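Local coordinates for protein race-specific elicitor A4 (Passalora fulva, PDB 6BN0) that binds fungal cell-wall chitin through its carbohydrate-binding module of family 14 and triggers a hypersensitive response in tomato plants that carry the Cf-4 resistance gene, at residues A[31-36]-A[48-53]. Residues are numbered along the deposited sequence; the frame is centred on the assembly and turned at random.
With NAG (2-acetamido-2-deoxy-beta-D-glucopyranose), chain F; NAG (2-acetamido-2-deoxy-beta-D-glucopyranose), chain E; NAG (2-acetamido-2-deoxy-beta-D-glucopyranose), chain B; NAG (2-acetamido-2-deoxy-beta-D-glucopyranose), chain C.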
loop_
_atom_site.group_PDB
_atom_site.type_symbol
_atom_site.label_atom_id
_atom_site.label_comp_id
_atom_site.label_asym_id
_atom_site.label_seq_id
_atom_site.Cartn_x
_atom_site.Cartn_y
_atom_site.Cartn_z
ATOM N N THR A 31 12.553 -10.734 0.491
ATOM C CA THR A 31 12.394 -9.303 0.780
ATOM C C THR A 31 11.775 -8.542 -0.388
ATOM O O THR A 31 11.909 -7.330 -0.475
ATOM C CB THR A 31 13.734 -8.683 1.153
ATOM O OG1 THR A 31 14.605 -8.810 0.033
ATOM C CG2 THR A 31 14.331 -9.389 2.350
ATOM N N THR A 32 11.150 -9.249 -1.319
ATOM C CA THR A 32 10.455 -8.636 -2.432
ATOM C C THR A 32 9.159 -9.403 -2.600
ATOM O O THR A 32 8.922 -10.406 -1.920
ATOM C CB THR A 32 11.268 -8.683 -3.732
ATOM O OG1 THR A 32 11.564 -10.066 -4.047
ATOM C CG2 THR A 32 12.566 -7.853 -3.607
ATOM N N TYR A 33 8.288 -8.885 -3.467
ATOM C CA TYR A 33 7.079 -9.612 -3.828
ATOM C C TYR A 33 6.803 -9.285 -5.292
ATOM O O TYR A 33 7.491 -8.455 -5.897
ATOM C CB TYR A 33 5.915 -9.241 -2.893
ATOM C CG TYR A 33 5.589 -7.739 -2.881
ATOM C CD1 TYR A 33 6.339 -6.855 -2.114
ATOM C CD2 TYR A 33 4.524 -7.220 -3.653
ATOM C CE1 TYR A 33 6.045 -5.482 -2.074
ATOM C CE2 TYR A 33 4.220 -5.860 -3.625
ATOM C CZ TYR A 33 4.988 -4.995 -2.829
ATOM O OH TYR A 33 4.743 -3.634 -2.823
ATOM N N ILE A 34 5.816 -9.962 -5.879
ATOM C CA ILE A 34 5.450 -9.747 -7.275
ATOM C C ILE A 34 4.066 -9.104 -7.282
ATOM O O ILE A 34 3.147 -9.580 -6.602
ATOM C CB ILE A 34 5.490 -11.062 -8.082
ATOM C CG1 ILE A 34 6.960 -11.523 -8.253
ATOM C CG2 ILE A 34 4.718 -10.904 -9.441
ATOM C CD1 ILE A 34 7.165 -12.956 -8.866
ATOM N N GLN A 35 3.938 -8.003 -8.020
ATOM C CA GLN A 35 2.672 -7.300 -8.215
ATOM C C GLN A 35 2.331 -7.346 -9.702
ATOM O O GLN A 35 3.208 -7.148 -10.557
ATOM C CB GLN A 35 2.754 -5.821 -7.721
ATOM C CG GLN A 35 1.481 -5.040 -8.013
ATOM C CD GLN A 35 1.414 -3.697 -7.285
ATOM O OE1 GLN A 35 0.333 -3.203 -6.977
ATOM N NE2 GLN A 35 2.567 -3.130 -6.966
ATOM N N CYS A 36 1.083 -7.659 -10.011
ATOM C CA CYS A 36 0.643 -7.840 -11.394
ATOM C C CYS A 36 0.048 -6.544 -11.945
ATOM O O CYS A 36 -0.751 -5.893 -11.277
ATOM C CB CYS A 36 -0.383 -8.973 -11.455
ATOM S SG CYS A 36 0.270 -10.472 -10.699
ATOM N N VAL A 48 5.583 -7.669 -11.846
ATOM C CA VAL A 48 6.564 -6.650 -11.493
ATOM C C VAL A 48 7.160 -6.988 -10.135
ATOM O O VAL A 48 6.416 -7.207 -9.163
ATOM C CB VAL A 48 5.913 -5.255 -11.475
ATOM C CG1 VAL A 48 6.901 -4.219 -11.021
ATOM C CG2 VAL A 48 5.433 -4.960 -12.920
ATOM N N VAL A 49 8.499 -7.004 -10.051
ATOM C CA VAL A 49 9.137 -7.261 -8.764
ATOM C C VAL A 49 9.165 -5.981 -7.965
ATOM O O VAL A 49 9.637 -4.950 -8.463
ATOM C CB VAL A 49 10.545 -7.842 -8.930
ATOM C CG1 VAL A 49 11.204 -7.956 -7.538
ATOM C CG2 VAL A 49 10.463 -9.201 -9.608
ATOM N N LYS A 50 8.676 -6.044 -6.697
ATOM C CA LYS A 50 8.530 -4.857 -5.827
ATOM C C LYS A 50 9.272 -5.042 -4.495
ATOM O O LYS A 50 9.258 -6.138 -3.927
ATOM C CB LYS A 50 7.053 -4.597 -5.509
ATOM C CG LYS A 50 6.170 -4.298 -6.728
ATOM C CD LYS A 50 6.451 -2.900 -7.298
ATOM C CE LYS A 50 5.807 -1.808 -6.448
ATOM N NZ LYS A 50 6.221 -0.452 -6.913
ATOM N N PRO A 51 9.908 -4.008 -3.954
ATOM C CA PRO A 51 10.710 -4.220 -2.736
ATOM C C PRO A 51 9.892 -4.127 -1.451
ATOM O O PRO A 51 8.975 -3.315 -1.320
ATOM C CB PRO A 51 11.735 -3.080 -2.819
ATOM C CG PRO A 51 10.948 -1.947 -3.524
ATOM C CD PRO A 51 10.143 -2.683 -4.568
ATOM N N CYS A 52 10.261 -4.931 -0.458
ATOM C CA CYS A 52 9.814 -4.663 0.915
ATOM C C CYS A 52 10.696 -3.591 1.559
ATOM O O CYS A 52 11.823 -3.343 1.108
ATOM C CB CYS A 52 9.857 -5.954 1.744
ATOM S SG CYS A 52 8.492 -7.150 1.444
ATOM N N PRO A 53 10.194 -2.896 2.589
ATOM C CA PRO A 53 11.048 -1.948 3.313
ATOM C C PRO A 53 12.141 -2.712 4.025
ATOM O O PRO A 53 12.045 -3.920 4.189
ATOM C CB PRO A 53 10.102 -1.271 4.334
ATOM C CG PRO A 53 8.737 -1.406 3.692
ATOM C CD PRO A 53 8.788 -2.793 3.043
HETATM C C1 NAG F . 1.611 2.185 -9.084
HETATM C C2 NAG F . 2.383 1.115 -8.304
HETATM C C3 NAG F . 1.850 1.047 -6.864
HETATM C C4 NAG F . 1.892 2.430 -6.208
HETATM C C5 NAG F . 1.135 3.423 -7.098
HETATM C C6 NAG F . 1.144 4.858 -6.584
HETATM C C7 NAG F . 3.361 -0.848 -9.418
HETATM C C8 NAG F . 3.096 -2.205 -10.044
HETATM N N2 NAG F . 2.291 -0.186 -8.951
HETATM O O1 NAG F . 2.093 2.272 -10.383
HETATM O O3 NAG F . 2.648 0.121 -6.156
HETATM O O4 NAG F . 1.175 2.396 -4.975
HETATM O O5 NAG F . 1.727 3.445 -8.406
HETATM O O6 NAG F . 2.490 5.273 -6.347
HETATM O O7 NAG F . 4.496 -0.383 -9.343
HETATM C C1 NAG E . -3.581 0.677 -8.354
HETATM C C2 NAG E . -2.426 -0.148 -7.811
HETATM C C3 NAG E . -2.634 -0.441 -6.323
HETATM C C4 NAG E . -2.958 0.837 -5.547
HETATM C C5 NAG E . -4.102 1.610 -6.233
HETATM C C6 NAG E . -4.388 2.979 -5.625
HETATM C C7 NAG E . -1.272 -1.612 -9.434
HETATM C C8 NAG E . -1.309 -2.950 -10.166
HETATM N N2 NAG E . -2.274 -1.389 -8.571
HETATM O O3 NAG E . -1.408 -1.008 -5.851
HETATM O O4 NAG E . -3.409 0.461 -4.255
HETATM O O5 NAG E . -3.723 1.859 -7.589
HETATM O O6 NAG E . -3.180 3.724 -5.535
HETATM O O7 NAG E . -0.376 -0.786 -9.626
HETATM C C1 NAG B . 2.972 1.179 1.180
HETATM C C2 NAG B . 4.112 0.590 2.010
HETATM C C3 NAG B . 3.668 0.342 3.454
HETATM C C4 NAG B . 2.957 1.561 4.036
HETATM C C5 NAG B . 1.888 2.065 3.083
HETATM C C6 NAG B . 1.294 3.370 3.589
HETATM C C7 NAG B . 5.804 -0.854 0.996
HETATM C C8 NAG B . 6.100 -2.229 0.428
HETATM N N2 NAG B . 4.557 -0.656 1.419
HETATM O O3 NAG B . 4.811 0.039 4.248
HETATM O O4 NAG B . 2.233 1.243 5.227
HETATM O O5 NAG B . 2.481 2.338 1.803
HETATM O O6 NAG B . 0.329 3.897 2.693
HETATM O O7 NAG B . 6.654 0.043 1.030
HETATM C C1 NAG C . 1.969 2.475 -3.807
HETATM C C2 NAG C . 1.072 2.942 -2.667
HETATM C C3 NAG C . 1.829 2.874 -1.330
HETATM C C4 NAG C . 2.496 1.522 -1.137
HETATM C C5 NAG C . 3.299 1.126 -2.366
HETATM C C6 NAG C . 3.824 -0.297 -2.271
HETATM C C7 NAG C . -0.678 4.566 -3.327
HETATM C C8 NAG C . -1.004 6.024 -3.571
HETATM N N2 NAG C . 0.579 4.295 -2.923
HETATM O O3 NAG C . 0.858 3.031 -0.296
HETATM O O4 NAG C . 3.471 1.562 -0.092
HETATM O O5 NAG C . 2.466 1.187 -3.524
HETATM O O6 NAG C . 4.462 -0.668 -3.485
HETATM O O7 NAG C . -1.528 3.688 -3.449
HETATM O O HOH W 1 13.720 -5.207 -0.811
HETATM O O HOH W 2 7.233 -1.948 -3.065
#
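With CG of Tyr33 lodged between its own backbone N and carbonyl carbon (chi1 58°), the phenol ring leans across the beta hairpin of strands 32-38 and 45-51 onto Lys50. There Lys50 CB sits 3.6 Å from the ring centroid, 21° off the normal, a CH-pi contact displaced toward CZ. Lys50 is bent at chi2 and chi3, and this turns its chain past Gln35 and brings the ammonium to the acetamide of NAG (chain F). The two residues form an antiparallel hydrogen-bonded pair, with Tyr33 N giving to Lys50 O at 2.9 Å and Lys50 N returning the bond to Tyr33 O. Gln35 and Val48 repeat this pattern at the next hydrogen-bonded pair, two residues along, so Tyr33, Gln35, Val48 and Lys50 share one face of the three-stranded antiparallel sheet of the chitin-binding Peritrophin-A (CBM14) domain, and all but Val48 line the glycan pocket.

On the other face, Thr32 CB packs against Val49 CG1 at 3.9 Å, while Thr32 OG1 is held by Asn26 and Ser29. Next to the Thr32–Pro51 pair, Cys52 N hydrogen-bonds to Thr31 O, approaching from above the carbonyl plane, and the Cys52 disulfide to Cys67 ties this end to strand 66-68. Trp58 stacks on the Tyr33 ring.

Chitin lies along the Tyr33 and Gln35 side. Lys50 NZ donates to O7 of NAG (chain F) at 3.0 Å, and Gln35 NE2 makes a weak hydrogen bond to O3 of the same sugar. Near the Tyr33 hydroxyl, a water donates to Pro51 O at 2.8 Å and also bridges Tyr33 OH to O6 of NAG (chain C).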